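Local coordinates for putative ferritin-like diiron-carboxylate protein TM1526 (Thermotoga maritima, PDB 1VJX) that is of unknown function but has the ferritin-like fold of diiron-carboxylate proteins and probably acts as a metal-binding oxidoreductase, at residues K14-L19 and D72-S76; I61-M65 and T134-I138. All blocks are in the same frame, centred on the assembly; numbering follows the deposited sequence.

Overall arrangement
Starting at the N terminus, residues 14-19 begin helix 15-36, the chain turns back along helix 43-68, and the short helix 71-74 then delivers residues 72-76 to the starting point: contact 1 closes this first loop. Residues 61-65, which lie inside it, wait for a later partner. The chain goes on through a long non-helical connection and helix 101-125 before helix 129-156 supplies residues 134-138, and contact 2 closes. The two loops therefore cross rather than nest. Contact 1 ties the helix start to the connection leaving the first helical pair, while contact 2 joins helices 43-68 and 129-156. Leu19 bridges them, its CD2 packing against Phe62 and Met65.

Contact 1. Residues K14-L19 and D72-S76; sequences KVSDIL and DEVDS
Val15 and Ser16, in the first turn of helix 15-36, turn their backbone N-H groups to the carbonyls of Val74, at the end of the short helix 71-74, and of Ser76, just beyond it, where the two helices meet at one end of the ferritin-like four-helix bundle. Val15 N reaches Ser76 O at 2.9 Å, almost in line with the carbonyl (C=O...N 177°), whereas Ser16 N meets Val74 O at 2.8 Å on a lone pair in the carbonyl plane, its N-H bent to 133° at the hydrogen. Two N-H groups of the first turn are thus taken by carbonyls of residues 72-76. Lys14, at the N-cap, has its own N-H taken by the carboxylate of Asp17, which resembles one half of a capping box. Next to these bonds, Val74 CG2 packs on Val15 CG1 and lies 4.0 Å from Leu19 CD1; Val74 CG1 lies by Ser16 CB. The extended chain of Lys14 runs beside Asp75, both pointing the same way. A chi1 of -160° swings the Asp75 carboxylate back, although its CB points away: Lys14 NZ forms a salt bridge at 2.7 Å on the syn side of OD1, tilted out of the carboxylate plane, and a water donates to that same OD1 while hydrogen bonding Ser16 OG.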
ATOM      1  N   LYS A  14      12.292   0.390 -13.979  1.00 47.83           N
ATOM      2  CA  LYS A  14      11.282   0.318 -15.010  1.00 47.06           C
ATOM      3  C   LYS A  14       9.865   0.437 -14.382  1.00 47.02           C
ATOM      4  O   LYS A  14       9.670   0.185 -13.202  1.00 45.95           O
ATOM      5  CB  LYS A  14      11.406  -0.913 -15.881  1.00 45.70           C
ATOM      6  CG  LYS A  14      12.695  -1.010 -16.642  1.00 44.80           C
ATOM      7  CD  LYS A  14      12.685  -2.237 -17.521  1.00 40.99           C
ATOM      8  CE  LYS A  14      13.991  -2.480 -18.204  1.00 40.77           C
ATOM      9  NZ  LYS A  14      14.083  -3.867 -18.824  1.00 41.31           N
ATOM     10  N   VAL A  15       8.901   0.862 -15.202  1.00 47.03           N
ATOM     11  CA  VAL A  15       7.502   0.761 -14.852  1.00 47.98           C
ATOM     12  C   VAL A  15       7.154  -0.614 -14.298  1.00 48.04           C
ATOM     13  O   VAL A  15       6.412  -0.726 -13.335  1.00 49.09           O
ATOM     14  CB  VAL A  15       6.600   1.063 -16.089  1.00 48.13           C
ATOM     15  CG1 VAL A  15       5.174   0.495 -15.926  1.00 49.46           C
ATOM     16  CG2 VAL A  15       6.564   2.560 -16.351  1.00 47.64           C
ATOM     17  N   SER A  16       7.634  -1.660 -14.943  1.00 46.92           N
ATOM     18  CA  SER A  16       7.290  -3.001 -14.544  1.00 47.00           C
ATOM     19  C   SER A  16       7.863  -3.362 -13.181  1.00 47.68           C
ATOM     20  O   SER A  16       7.285  -4.187 -12.477  1.00 47.95           O
ATOM     21  CB  SER A  16       7.845  -3.997 -15.565  1.00 46.55           C
ATOM     22  OG  SER A  16       9.234  -3.770 -15.713  1.00 43.98           O
ATOM     23  N   ASP A  17       9.049  -2.819 -12.884  1.00 48.16           N
ATOM     24  CA  ASP A  17       9.730  -2.996 -11.608  1.00 48.00           C
ATOM     25  C   ASP A  17       8.849  -2.358 -10.544  1.00 48.37           C
ATOM     26  O   ASP A  17       8.686  -2.885  -9.449  1.00 48.31           O
ATOM     27  CB  ASP A  17      11.100  -2.284 -11.595  1.00 47.51           C
ATOM     28  CG  ASP A  17      12.075  -2.823 -12.639  1.00 46.09           C
ATOM     29  OD1 ASP A  17      11.900  -3.955 -13.132  1.00 45.13           O
ATOM     30  OD2 ASP A  17      13.096  -2.193 -12.980  1.00 42.14           O
ATOM     31  N   ILE A  18       8.257  -1.234 -10.890  1.00 48.92           N
ATOM     32  CA  ILE A  18       7.437  -0.459  -9.926  1.00 49.23           C
ATOM     33  C   ILE A  18       6.088  -1.137  -9.676  1.00 49.68           C
ATOM     34  O   ILE A  18       5.615  -1.183  -8.545  1.00 49.76           O
ATOM     35  CB  ILE A  18       7.250   0.968 -10.449  1.00 49.41           C
ATOM     36  CG1 ILE A  18       8.594   1.676 -10.571  1.00 50.53           C
ATOM     37  CG2 ILE A  18       6.338   1.806  -9.540  1.00 49.76           C
ATOM     38  CD1 ILE A  18       9.240   2.015  -9.215  1.00 53.30           C
ATOM     39  N   LEU A  19       5.444  -1.657 -10.721  1.00 49.92           N
ATOM     40  CA  LEU A  19       4.254  -2.492 -10.505  1.00 50.08           C
ATOM     41  C   LEU A  19       4.553  -3.667  -9.569  1.00 49.89           C
ATOM     42  O   LEU A  19       3.746  -3.972  -8.711  1.00 50.33           O
ATOM     43  CB  LEU A  19       3.715  -3.069 -11.780  1.00 50.15           C
ATOM     44  CG  LEU A  19       2.755  -2.260 -12.584  1.00 51.60           C
ATOM     45  CD1 LEU A  19       2.612  -2.997 -13.904  1.00 50.75           C
ATOM     46  CD2 LEU A  19       1.399  -2.075 -11.816  1.00 54.26           C
ATOM     47  N   ASP A  72       5.886  -2.444 -24.177  1.00 46.63           N
ATOM     48  CA  ASP A  72       6.595  -1.200 -24.374  1.00 47.88           C
ATOM     49  C   ASP A  72       6.372  -0.149 -23.313  1.00 49.13           C
ATOM     50  O   ASP A  72       7.296   0.605 -22.986  1.00 50.45           O
ATOM     51  CB  ASP A  72       6.191  -0.623 -25.710  1.00 48.32           C
ATOM     52  CG  ASP A  72       6.737  -1.407 -26.855  1.00 50.02           C
ATOM     53  OD1 ASP A  72       7.744  -2.170 -26.715  1.00 50.69           O
ATOM     54  OD2 ASP A  72       6.191  -1.315 -27.952  1.00 56.07           O
ATOM     55  N   GLU A  73       5.157  -0.082 -22.775  1.00 49.20           N
ATOM     56  CA  GLU A  73       4.907   0.764 -21.634  1.00 49.97           C
ATOM     57  C   GLU A  73       5.657   0.240 -20.398  1.00 49.60           C
ATOM     58  O   GLU A  73       6.476   0.928 -19.789  1.00 49.94           O
ATOM     59  CB  GLU A  73       3.396   0.823 -21.321  1.00 49.97           C
ATOM     60  CG  GLU A  73       3.102   1.694 -20.106  1.00 51.49           C
ATOM     61  CD  GLU A  73       1.638   1.744 -19.702  1.00 51.02           C
ATOM     62  OE1 GLU A  73       1.026   0.672 -19.496  1.00 55.83           O
ATOM     63  OE2 GLU A  73       1.126   2.861 -19.567  1.00 47.21           O
ATOM     64  N   VAL A  74       5.323  -0.980 -20.034  1.00 48.82           N
ATOM     65  CA  VAL A  74       5.854  -1.655 -18.863  1.00 49.01           C
ATOM     66  C   VAL A  74       7.389  -1.766 -18.823  1.00 48.80           C
ATOM     67  O   VAL A  74       8.010  -1.704 -17.760  1.00 47.98           O
ATOM     68  CB  VAL A  74       5.138  -3.040 -18.807  1.00 49.69           C
ATOM     69  CG1 VAL A  74       6.039  -4.180 -18.965  1.00 49.99           C
ATOM     70  CG2 VAL A  74       4.226  -3.134 -17.607  1.00 52.86           C
ATOM     71  N   ASP A  75       8.004  -1.901 -19.998  1.00 48.97           N
ATOM     72  CA  ASP A  75       9.472  -2.024 -20.088  1.00 49.02           C
ATOM     73  C   ASP A  75      10.230  -0.682 -20.125  1.00 49.63           C
ATOM     74  O   ASP A  75      11.468  -0.652 -20.297  1.00 49.48           O
ATOM     75  CB  ASP A  75       9.862  -2.881 -21.289  1.00 47.96           C
ATOM     76  CG  ASP A  75      11.264  -3.448 -21.179  1.00 46.67           C
ATOM     77  OD1 ASP A  75      11.661  -3.961 -20.106  1.00 42.05           O
ATOM     78  OD2 ASP A  75      12.024  -3.438 -22.169  1.00 44.71           O
ATOM     79  N   SER A  76       9.500   0.407 -19.932  1.00 50.24           N
ATOM     80  CA  SER A  76      10.071   1.747 -19.971  1.00 51.71           C
ATOM     81  C   SER A  76      10.632   2.172 -18.644  1.00 51.53           C
ATOM     82  O   SER A  76      10.098   1.820 -17.605  1.00 51.59           O
ATOM     83  CB  SER A  76       9.015   2.804 -20.335  1.00 52.35           C
ATOM     84  OG  SER A  76       9.103   3.119 -21.713  1.00 54.39           O
TER
HETATM   85  O   HOH W   1      10.232  -5.032 -18.026  1.00 26.62           O

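Contact 2. Residues I61-M65 and T134-I138; sequences IFRKM and TVKKI
Ile138 and Phe62 carry this contact, a methyl-on-ring meeting between two helices that run nearly antiparallel (160° between the axes of the short segments). Those axes come no closer than 11.6 Å, so side chains rather than backbones have to span the interval, and the pairing is apolar throughout. The two side chains arrive from opposite directions: Ile138 lays its CD1 over one face of the Phe62 ring, 3.9 Å from the centroid and 27° off the normal, a CH-pi contact displaced toward the CE1 and CZ rim. Its CG2 branch adds a second touch, 3.8 Å from Phe62 CZ. Val135 CG2 comes to the same ring differently, at the edge near its plane and 4.1 Å from CE1. An alanine in place of Phe62 would remove the surface on which Ile138 CD1 rests, and would probably open a gap between the helices and leave the end of Ile138 with little but Ile61 across the contact to hold its rotamer.

The selenomethionine Met65 extends next to this pair. Its chain leaves with CG anti to the backbone N (chi1 -177°) and bends only at chi3, bringing CE tip to tip with Thr134 CG2 at a tight 3.4 Å, while SE lies 3.7 Å from Val135 CG2. Thr134 turns its methyl to Met65 while its OG1 hydrogen-bonds Asp130 O one turn back in the same helix. Ile61 adds its CG2, which touches both that methyl and, at 3.7 Å, Ile138 CD1.

Ala22 and Ile23 of helix 15-36 and Tyr119 and Leu122 of helix 101-125 also pack on Phe62, which therefore touches all three other long helices, an interior position characteristic of the ferritin-like four-helix bundle to which the rubrerythrins belong.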
ATOM      1  N   ILE A  61      -5.648  -5.807  -8.696  1.00 48.91           N
ATOM      2  CA  ILE A  61      -5.766  -4.872  -9.820  1.00 48.27           C
ATOM      3  C   ILE A  61      -4.391  -4.650 -10.414  1.00 48.32           C
ATOM      4  O   ILE A  61      -4.225  -4.697 -11.636  1.00 48.57           O
ATOM      5  CB  ILE A  61      -6.446  -3.560  -9.379  1.00 48.02           C
ATOM      6  CG1 ILE A  61      -7.945  -3.800  -9.236  1.00 45.97           C
ATOM      7  CG2 ILE A  61      -6.135  -2.400 -10.359  1.00 47.45           C
ATOM      8  CD1 ILE A  61      -8.629  -2.754  -8.441  1.00 46.16           C
ATOM      9  N   PHE A  62      -3.424  -4.393  -9.526  1.00 47.95           N
ATOM     10  CA  PHE A  62      -2.020  -4.286  -9.913  1.00 47.60           C
ATOM     11  C   PHE A  62      -1.460  -5.572 -10.578  1.00 46.85           C
ATOM     12  O   PHE A  62      -0.615  -5.480 -11.458  1.00 45.84           O
ATOM     13  CB  PHE A  62      -1.151  -3.918  -8.700  1.00 47.12           C
ATOM     14  CG  PHE A  62      -1.252  -2.501  -8.276  1.00 47.50           C
ATOM     15  CD1 PHE A  62      -1.469  -1.474  -9.193  1.00 47.50           C
ATOM     16  CD2 PHE A  62      -1.077  -2.171  -6.921  1.00 47.87           C
ATOM     17  CE1 PHE A  62      -1.555  -0.145  -8.756  1.00 51.30           C
ATOM     18  CE2 PHE A  62      -1.139  -0.872  -6.479  1.00 48.28           C
ATOM     19  CZ  PHE A  62      -1.394   0.161  -7.380  1.00 49.90           C
ATOM     20  N   ARG A  63      -1.877  -6.748 -10.134  1.00 47.50           N
ATOM     21  CA  ARG A  63      -1.378  -8.007 -10.776  1.00 48.94           C
ATOM     22  C   ARG A  63      -1.937  -8.088 -12.208  1.00 49.58           C
ATOM     23  O   ARG A  63      -1.213  -8.344 -13.151  1.00 50.80           O
ATOM     24  CB  ARG A  63      -1.801  -9.274 -10.031  1.00 48.42           C
ATOM     25  CG  ARG A  63      -1.130  -9.505  -8.689  1.00 50.33           C
ATOM     26  CD  ARG A  63      -1.180 -10.992  -8.211  1.00 50.91           C
ATOM     27  NE  ARG A  63      -2.487 -11.313  -7.651  1.00 52.50           N
ATOM     28  CZ  ARG A  63      -2.841 -11.097  -6.380  1.00 54.18           C
ATOM     29  NH1 ARG A  63      -1.973 -10.616  -5.506  1.00 55.89           N
ATOM     30  NH2 ARG A  63      -4.067 -11.394  -5.966  1.00 53.32           N
ATOM     31  N   LYS A  64      -3.230  -7.848 -12.368  1.00 50.19           N
ATOM     32  CA  LYS A  64      -3.845  -7.886 -13.687  1.00 50.83           C
ATOM     33  C   LYS A  64      -3.132  -6.896 -14.606  1.00 49.91           C
ATOM     34  O   LYS A  64      -2.940  -7.135 -15.777  1.00 49.08           O
ATOM     35  CB  LYS A  64      -5.323  -7.528 -13.554  1.00 51.07           C
ATOM     36  CG  LYS A  64      -6.191  -7.963 -14.698  1.00 52.51           C
ATOM     37  CD  LYS A  64      -7.543  -7.193 -14.680  1.00 52.86           C
ATOM     38  CE  LYS A  64      -8.432  -7.581 -15.865  1.00 54.64           C
ATOM     39  NZ  LYS A  64      -9.823  -7.892 -15.393  1.00 56.29           N
HETATM   40  N   MSE A  65      -2.735  -5.778 -14.035  1.00 50.36           N
HETATM   41  CA  MSE A  65      -2.174  -4.654 -14.801  1.00 50.81           C
HETATM   42  C   MSE A  65      -0.799  -5.023 -15.323  1.00 49.92           C
HETATM   43  O   MSE A  65      -0.504  -4.826 -16.521  1.00 50.56           O
HETATM   44  CB  MSE A  65      -2.091  -3.411 -13.936  1.00 49.42           C
HETATM   45  CG  MSE A  65      -1.590  -2.235 -14.676  1.00 52.05           C
HETATM   46 SE   MSE A  65      -1.765  -0.500 -13.676  1.00 54.81          SE
HETATM   47  CE  MSE A  65      -3.821  -0.240 -13.470  1.00 54.02           C
ATOM     48  N   THR A 134      -6.975   4.039 -13.419  1.00 46.76           N
ATOM     49  CA  THR A 134      -7.150   2.903 -12.513  1.00 45.67           C
ATOM     50  C   THR A 134      -6.290   3.087 -11.261  1.00 44.74           C
ATOM     51  O   THR A 134      -6.721   2.826 -10.139  1.00 44.38           O
ATOM     52  CB  THR A 134      -6.817   1.556 -13.225  1.00 45.72           C
ATOM     53  OG1 THR A 134      -7.755   1.256 -14.289  1.00 45.70           O
ATOM     54  CG2 THR A 134      -6.970   0.404 -12.279  1.00 46.84           C
ATOM     55  N   VAL A 135      -5.084   3.573 -11.471  1.00 43.81           N
ATOM     56  CA  VAL A 135      -4.148   3.805 -10.386  1.00 44.39           C
ATOM     57  C   VAL A 135      -4.501   5.028  -9.551  1.00 44.57           C
ATOM     58  O   VAL A 135      -4.256   5.017  -8.360  1.00 46.21           O
ATOM     59  CB  VAL A 135      -2.656   3.889 -10.904  1.00 43.84           C
ATOM     60  CG1 VAL A 135      -1.701   4.137  -9.769  1.00 42.04           C
ATOM     61  CG2 VAL A 135      -2.253   2.598 -11.707  1.00 44.65           C
ATOM     62  N   LYS A 136      -5.038   6.078 -10.161  1.00 44.80           N
ATOM     63  CA  LYS A 136      -5.557   7.225  -9.400  1.00 45.47           C
ATOM     64  C   LYS A 136      -6.700   6.852  -8.427  1.00 45.04           C
ATOM     65  O   LYS A 136      -6.771   7.382  -7.333  1.00 44.43           O
ATOM     66  CB  LYS A 136      -6.050   8.332 -10.335  1.00 45.67           C
ATOM     67  CG  LYS A 136      -6.570   9.540  -9.558  1.00 47.14           C
ATOM     68  CD  LYS A 136      -6.461  10.856 -10.275  1.00 49.45           C
ATOM     69  CE  LYS A 136      -6.556  12.077  -9.273  1.00 48.56           C
ATOM     70  NZ  LYS A 136      -7.948  12.502  -9.041  1.00 52.31           N
ATOM     71  N   LYS A 137      -7.602   5.979  -8.865  1.00 44.99           N
ATOM     72  CA  LYS A 137      -8.627   5.404  -8.006  1.00 46.06           C
ATOM     73  C   LYS A 137      -8.033   4.746  -6.754  1.00 45.38           C
ATOM     74  O   LYS A 137      -8.480   5.016  -5.630  1.00 43.96           O
ATOM     75  CB  LYS A 137      -9.476   4.398  -8.803  1.00 46.85           C
ATOM     76  CG  LYS A 137     -10.850   4.095  -8.182  1.00 47.99           C
ATOM     77  CD  LYS A 137     -11.649   3.102  -9.052  1.00 49.63           C
ATOM     78  CE  LYS A 137     -12.630   2.235  -8.222  1.00 51.73           C
ATOM     79  NZ  LYS A 137     -13.741   3.037  -7.553  1.00 53.37           N
ATOM     80  N   ILE A 138      -6.997   3.926  -6.962  1.00 45.50           N
ATOM     81  CA  ILE A 138      -6.276   3.248  -5.874  1.00 45.57           C
ATOM     82  C   ILE A 138      -5.599   4.232  -4.927  1.00 45.95           C
ATOM     83  O   ILE A 138      -5.658   4.069  -3.716  1.00 46.21           O
ATOM     84  CB  ILE A 138      -5.230   2.240  -6.455  1.00 46.22           C
ATOM     85  CG1 ILE A 138      -5.935   1.042  -7.140  1.00 46.26           C
ATOM     86  CG2 ILE A 138      -4.273   1.685  -5.364  1.00 45.15           C
ATOM     87  CD1 ILE A 138      -4.998   0.145  -7.915  1.00 45.25           C
TER